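Hypothetical protein PH1320 (Pyrococcus horikoshii, PDB 2E87) binds GDP in an Obg-type G domain joined to a helical bundle and is probably a GTPase, though its cellular role is unknown. Local coordinates at residues L184-T189 against T321-V326; L270-H275 against E302-E307. All blocks are in the same frame, centred on the assembly; numbering follows the deposited sequence.

In the fold
Both interactions lie in the Obg-type G domain, about 22 Å apart between centres and about 11 Å between nearest atoms, so they do not touch. The segments of interaction 2 both fall in the chain between those of interaction 1, the order being 184-189, 270-275, 302-307, 321-326. The two contacts sit on opposite faces of the central sheet. Interaction 1 joins helix 180-187, whose first turn completes the P-loop, to the start of the long helix 323-350; interaction 2 joins helices 264-277 and 295-307. Together they pack helices on either side of the central sheet, whose adjoining loops and helix start bind GDP, with interaction 1 much the nearer to the nucleotide.

Interaction 1. Residues L184-T189 against T321-V326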
loop_
_atom_site.group_PDB
_atom_site.type_symbol
_atom_site.label_atom_id
_atom_site.label_comp_id
_atom_site.label_asym_id
_atom_site.label_seq_id
_atom_site.Cartn_x
_atom_site.Cartn_y
_atom_site.Cartn_z
ATOM N N LEU A 184 -18.819 -15.640 -4.204
ATOM C CA LEU A 184 -17.875 -15.398 -3.127
ATOM C C LEU A 184 -18.528 -15.727 -1.776
ATOM O O LEU A 184 -17.898 -16.318 -0.908
ATOM C CB LEU A 184 -17.403 -13.938 -3.153
ATOM C CG LEU A 184 -16.498 -13.451 -2.012
ATOM C CD1 LEU A 184 -15.569 -12.321 -2.508
ATOM C CD2 LEU A 184 -17.374 -12.999 -0.825
ATOM N N LYS A 185 -19.789 -15.342 -1.609
ATOM C CA LYS A 185 -20.488 -15.592 -0.357
ATOM C C LYS A 185 -20.813 -17.064 -0.142
ATOM O O LYS A 185 -20.873 -17.519 0.989
ATOM C CB LYS A 185 -21.762 -14.746 -0.281
ATOM C CG LYS A 185 -21.470 -13.273 -0.143
ATOM C CD LYS A 185 -22.715 -12.439 -0.263
ATOM C CE LYS A 185 -22.357 -10.970 -0.331
ATOM N NZ LYS A 185 -23.574 -10.116 -0.389
ATOM N N ALA A 186 -21.008 -17.805 -1.224
ATOM C CA ALA A 186 -21.312 -19.226 -1.128
ATOM C C ALA A 186 -20.017 -19.970 -0.826
ATOM O O ALA A 186 -20.010 -21.048 -0.227
ATOM C CB ALA A 186 -21.897 -19.723 -2.452
ATOM N N LEU A 187 -18.917 -19.364 -1.245
ATOM C CA LEU A 187 -17.596 -19.943 -1.081
ATOM C C LEU A 187 -16.988 -19.667 0.295
ATOM O O LEU A 187 -16.284 -20.508 0.851
ATOM C CB LEU A 187 -16.690 -19.388 -2.189
ATOM C CG LEU A 187 -15.941 -20.267 -3.198
ATOM C CD1 LEU A 187 -16.671 -21.574 -3.455
ATOM C CD2 LEU A 187 -15.765 -19.471 -4.489
ATOM N N THR A 188 -17.271 -18.502 0.867
ATOM C CA THR A 188 -16.666 -18.184 2.148
ATOM C C THR A 188 -17.442 -18.623 3.367
ATOM O O THR A 188 -18.655 -18.826 3.317
ATOM C CB THR A 188 -16.376 -16.678 2.285
ATOM O OG1 THR A 188 -17.605 -15.941 2.302
ATOM C CG2 THR A 188 -15.518 -16.209 1.137
ATOM N N THR A 189 -16.710 -18.757 4.468
ATOM C CA THR A 189 -17.267 -19.163 5.746
ATOM C C THR A 189 -17.862 -17.959 6.469
ATOM O O THR A 189 -19.084 -17.781 6.504
ATOM C CB THR A 189 -16.188 -19.777 6.627
ATOM O OG1 THR A 189 -15.625 -20.914 5.964
ATOM C CG2 THR A 189 -16.777 -20.197 7.956
ATOM N N THR A 321 -25.777 -25.445 -6.422
ATOM C CA THR A 321 -25.496 -26.523 -7.369
ATOM C C THR A 321 -24.064 -26.348 -7.900
ATOM O O THR A 321 -23.783 -25.386 -8.616
ATOM C CB THR A 321 -26.485 -26.489 -8.591
ATOM O OG1 THR A 321 -27.843 -26.439 -8.131
ATOM C CG2 THR A 321 -26.312 -27.732 -9.464
ATOM N N GLY A 322 -23.155 -27.252 -7.536
ATOM C CA GLY A 322 -21.792 -27.160 -8.041
ATOM C C GLY A 322 -20.768 -26.376 -7.230
ATOM O O GLY A 322 -19.571 -26.481 -7.498
ATOM N N ILE A 323 -21.222 -25.594 -6.253
ATOM C CA ILE A 323 -20.315 -24.807 -5.416
ATOM C C ILE A 323 -19.205 -25.672 -4.834
ATOM O O ILE A 323 -18.037 -25.270 -4.803
ATOM C CB ILE A 323 -21.079 -24.118 -4.263
ATOM C CG1 ILE A 323 -22.094 -23.135 -4.846
ATOM C CG2 ILE A 323 -20.122 -23.395 -3.348
ATOM C CD1 ILE A 323 -21.522 -22.231 -5.918
ATOM N N ASP A 324 -19.564 -26.870 -4.391
ATOM C CA ASP A 324 -18.584 -27.783 -3.823
ATOM C C ASP A 324 -17.576 -28.236 -4.876
ATOM O O ASP A 324 -16.434 -28.555 -4.557
ATOM C CB ASP A 324 -19.296 -28.975 -3.178
ATOM C CG ASP A 324 -20.212 -28.545 -2.033
ATOM O OD1 ASP A 324 -19.693 -28.034 -1.013
ATOM O OD2 ASP A 324 -21.449 -28.705 -2.158
ATOM N N LEU A 325 -17.981 -28.257 -6.137
ATOM C CA LEU A 325 -17.041 -28.644 -7.179
ATOM C C LEU A 325 -16.017 -27.517 -7.320
ATOM O O LEU A 325 -14.848 -27.769 -7.599
ATOM C CB LEU A 325 -17.765 -28.860 -8.504
ATOM C CG LEU A 325 -18.730 -30.053 -8.575
ATOM C CD1 LEU A 325 -19.450 -30.064 -9.926
ATOM C CD2 LEU A 325 -17.955 -31.349 -8.382
ATOM N N VAL A 326 -16.458 -26.275 -7.120
ATOM C CA VAL A 326 -15.559 -25.127 -7.230
ATOM C C VAL A 326 -14.570 -25.093 -6.064
ATOM O O VAL A 326 -13.359 -24.939 -6.266
ATOM C CB VAL A 326 -16.343 -23.784 -7.260
ATOM C CG1 VAL A 326 -15.361 -22.616 -7.244
ATOM C CG2 VAL A 326 -17.243 -23.723 -8.515
#
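Leu187 and Ile323 form the middle of an apolar contact between the end of helix 180-187 and the first turn of helix 323-350. Leu187 meets two side chains through one methyl: its CD1 lies 3.9 Å from Ile323 CG2 and 4.1 Å from Val326 CG1, crossing the valine at about a right angle. Ile323 and Val326, three residues apart, both have CB directed to helix 180-187, and one methyl of each, CG2 and CG1 respectively, touches Leu187 CD1. With chi1 of -63°, Ile323 carries CG1 beside its own backbone N and CG2 beside the carbonyl carbon, and both branches reach Ala186, whose CB is 4.2 Å from Ile323 CG1. An alanine suits this place, since its small methyl lets the helices come close.

The backbone takes part too. The carbonyl O of Ala186 rests 3.9 Å from Ile323 CG2, a van der Waals contact, and Gly322 takes the N-cap position of the helix that presents Ile323.

Cohesion here therefore comes from shape and the burial of methyl groups, with no polar bond to fix direction, close to the GDP-binding residues Thr182 and Ala317.

Interaction 2. Residues L270-H275 against E302-E307; sequences LFEEVH and EKFVKE
Phe304 sends its ring from helix 295-307 toward helix 264-277, where Phe271 and Glu272 meet its rim. Phe271 CD2 lies 3.8 Å from Phe304 CE2, near the plane of the Phe304 ring. The rings stand almost perpendicular, their planes at 85° and centroids 5.9 Å apart, but the approach is oblique with respect to the Phe271 ring. Further round the same rim Glu272 OE2 comes within 3.6 Å of Phe304 CE1, with the carboxylate turned 61° from the ring. The C-H edge of a phenyl ring is slightly positive, so a carboxylate oxygen beside it is probably tolerated well, and Glu272 OE2 also has a long, weak ion pair with Lys308.

Torsions and neighbours set these groups in place. A chi1 of 166° swings the Phe304 ring away from its own backbone N and out toward helix 264-277. Phe271 has a companion one turn on: the CB of His275 lies 3.9 Å above one face of its ring, and Phe271 CZ in turn sits over a face of the imidazole. Were Phe304 replaced by an alanine, Phe271 would probably lose its ring partner and the Glu272 carboxylate its aromatic edge.

Farther out, the sheet supplies the floor. Phe271 meets Tyr252 edge-to-face, Phe304 rests on Phe254 of the same strand 249-254, and His275 meets Phe283 edge-to-face. Large aromatic residues suit this layer, for they span the distance between segments whose nearest CA atoms, those of Phe271 and Val305, are 10.0 Å apart. Such packing is characteristic of the P-loop GTPase fold, in which neighbouring beta-alpha-beta crossovers, here through 264-277 and 295-307, lay consecutive helices side by side on the parallel part of the sheet.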
loop_
_atom_site.group_PDB
_atom_site.type_symbol
_atom_site.label_atom_id
_atom_site.label_comp_id
_atom_site.label_asym_id
_atom_site.label_seq_id
_atom_site.Cartn_x
_atom_site.Cartn_y
_atom_site.Cartn_z
ATOM N N LEU A 270 -14.686 -10.081 -23.146
ATOM C CA LEU A 270 -14.117 -9.679 -21.872
ATOM C C LEU A 270 -13.228 -10.780 -21.327
ATOM O O LEU A 270 -12.125 -10.512 -20.853
ATOM C CB LEU A 270 -15.212 -9.353 -20.853
ATOM C CG LEU A 270 -14.671 -8.712 -19.571
ATOM C CD1 LEU A 270 -14.001 -7.389 -19.909
ATOM C CD2 LEU A 270 -15.803 -8.499 -18.583
ATOM N N PHE A 271 -13.701 -12.018 -21.395
ATOM C CA PHE A 271 -12.898 -13.121 -20.900
ATOM C C PHE A 271 -11.528 -13.133 -21.586
ATOM O O PHE A 271 -10.498 -13.312 -20.939
ATOM C CB PHE A 271 -13.593 -14.452 -21.160
ATOM C CG PHE A 271 -12.673 -15.622 -21.071
ATOM C CD1 PHE A 271 -12.309 -16.146 -19.837
ATOM C CD2 PHE A 271 -12.095 -16.149 -22.215
ATOM C CE1 PHE A 271 -11.376 -17.178 -19.748
ATOM C CE2 PHE A 271 -11.156 -17.183 -22.134
ATOM C CZ PHE A 271 -10.799 -17.694 -20.896
ATOM N N GLU A 272 -11.518 -12.941 -22.900
ATOM C CA GLU A 272 -10.270 -12.964 -23.654
ATOM C C GLU A 272 -9.337 -11.810 -23.275
ATOM O O GLU A 272 -8.123 -11.980 -23.200
ATOM C CB GLU A 272 -10.562 -12.954 -25.158
ATOM C CG GLU A 272 -11.524 -14.051 -25.567
ATOM C CD GLU A 272 -11.808 -14.082 -27.057
ATOM O OE1 GLU A 272 -12.198 -13.028 -27.623
ATOM O OE2 GLU A 272 -11.648 -15.175 -27.653
ATOM N N GLU A 273 -9.904 -10.637 -23.036
ATOM C CA GLU A 273 -9.100 -9.499 -22.639
ATOM C C GLU A 273 -8.523 -9.734 -21.234
ATOM O O GLU A 273 -7.372 -9.412 -20.972
ATOM C CB GLU A 273 -9.943 -8.232 -22.642
ATOM C CG GLU A 273 -9.109 -6.984 -22.744
ATOM C CD GLU A 273 -9.851 -5.762 -22.284
ATOM O OE1 GLU A 273 -10.027 -5.617 -21.061
ATOM O OE2 GLU A 273 -10.267 -4.953 -23.137
ATOM N N VAL A 274 -9.318 -10.305 -20.334
ATOM C CA VAL A 274 -8.854 -10.566 -18.975
ATOM C C VAL A 274 -7.881 -11.738 -18.934
ATOM O O VAL A 274 -6.891 -11.713 -18.196
ATOM C CB VAL A 274 -10.056 -10.840 -18.025
ATOM C CG1 VAL A 274 -9.577 -11.327 -16.665
ATOM C CG2 VAL A 274 -10.864 -9.569 -17.849
ATOM N N HIS A 275 -8.166 -12.764 -19.730
ATOM C CA HIS A 275 -7.328 -13.963 -19.795
ATOM C C HIS A 275 -5.934 -13.621 -20.305
ATOM O O HIS A 275 -4.938 -14.285 -19.958
ATOM C CB HIS A 275 -7.948 -14.996 -20.743
ATOM C CG HIS A 275 -7.289 -16.336 -20.684
ATOM N ND1 HIS A 275 -6.993 -17.071 -21.812
ATOM C CD2 HIS A 275 -6.883 -17.082 -19.631
ATOM C CE1 HIS A 275 -6.433 -18.213 -21.455
ATOM N NE2 HIS A 275 -6.354 -18.244 -20.137
ATOM N N GLU A 302 -19.329 -23.998 -23.479
ATOM C CA GLU A 302 -18.439 -25.126 -23.226
ATOM C C GLU A 302 -17.519 -25.342 -24.420
ATOM O O GLU A 302 -16.319 -25.554 -24.257
ATOM C CB GLU A 302 -19.232 -26.403 -22.953
ATOM C CG GLU A 302 -20.061 -26.350 -21.691
ATOM C CD GLU A 302 -20.152 -27.698 -21.004
ATOM O OE1 GLU A 302 -19.090 -28.235 -20.621
ATOM O OE2 GLU A 302 -21.277 -28.220 -20.844
ATOM N N LYS A 303 -18.087 -25.271 -25.618
ATOM C CA LYS A 303 -17.317 -25.455 -26.839
ATOM C C LYS A 303 -16.172 -24.460 -26.811
ATOM O O LYS A 303 -15.007 -24.843 -26.753
ATOM C CB LYS A 303 -18.209 -25.213 -28.057
ATOM C CG LYS A 303 -17.712 -25.836 -29.359
ATOM C CD LYS A 303 -18.822 -25.829 -30.415
ATOM C CE LYS A 303 -18.476 -26.690 -31.631
ATOM N NZ LYS A 303 -19.642 -26.859 -32.559
ATOM N N PHE A 304 -16.517 -23.177 -26.836
ATOM C CA PHE A 304 -15.534 -22.095 -26.801
ATOM C C PHE A 304 -14.485 -22.293 -25.711
ATOM O O PHE A 304 -13.283 -22.176 -25.961
ATOM C CB PHE A 304 -16.238 -20.761 -26.558
ATOM C CG PHE A 304 -15.309 -19.648 -26.175
ATOM C CD1 PHE A 304 -14.497 -19.045 -27.122
ATOM C CD2 PHE A 304 -15.231 -19.216 -24.862
ATOM C CE1 PHE A 304 -13.620 -18.025 -26.764
ATOM C CE2 PHE A 304 -14.359 -18.199 -24.494
ATOM C CZ PHE A 304 -13.552 -17.602 -25.447
ATOM N N VAL A 305 -14.951 -22.577 -24.498
ATOM C CA VAL A 305 -14.058 -22.767 -23.363
ATOM C C VAL A 305 -13.065 -23.892 -23.570
ATOM O O VAL A 305 -11.858 -23.689 -23.469
ATOM C CB VAL A 305 -14.840 -23.048 -22.069
ATOM C CG1 VAL A 305 -13.873 -23.393 -20.946
ATOM C CG2 VAL A 305 -15.664 -21.837 -21.692
ATOM N N LYS A 306 -13.572 -25.086 -23.853
ATOM C CA LYS A 306 -12.691 -26.221 -24.058
ATOM C C LYS A 306 -11.694 -25.954 -25.179
ATOM O O LYS A 306 -10.588 -26.485 -25.166
ATOM C CB LYS A 306 -13.519 -27.485 -24.314
ATOM C CG LYS A 306 -14.260 -27.930 -23.057
ATOM C CD LYS A 306 -15.248 -29.056 -23.290
ATOM C CE LYS A 306 -15.945 -29.428 -21.979
ATOM N NZ LYS A 306 -17.020 -30.447 -22.138
ATOM N N GLU A 307 -12.072 -25.104 -26.126
ATOM C CA GLU A 307 -11.183 -24.766 -27.228
ATOM C C GLU A 307 -10.004 -23.922 -26.761
ATOM O O GLU A 307 -8.996 -23.822 -27.459
ATOM C CB GLU A 307 -11.940 -24.013 -28.321
ATOM C CG GLU A 307 -12.976 -24.854 -29.038
ATOM C CD GLU A 307 -13.618 -24.112 -30.190
ATOM O OE1 GLU A 307 -12.871 -23.665 -31.087
ATOM O OE2 GLU A 307 -14.864 -23.978 -30.198
#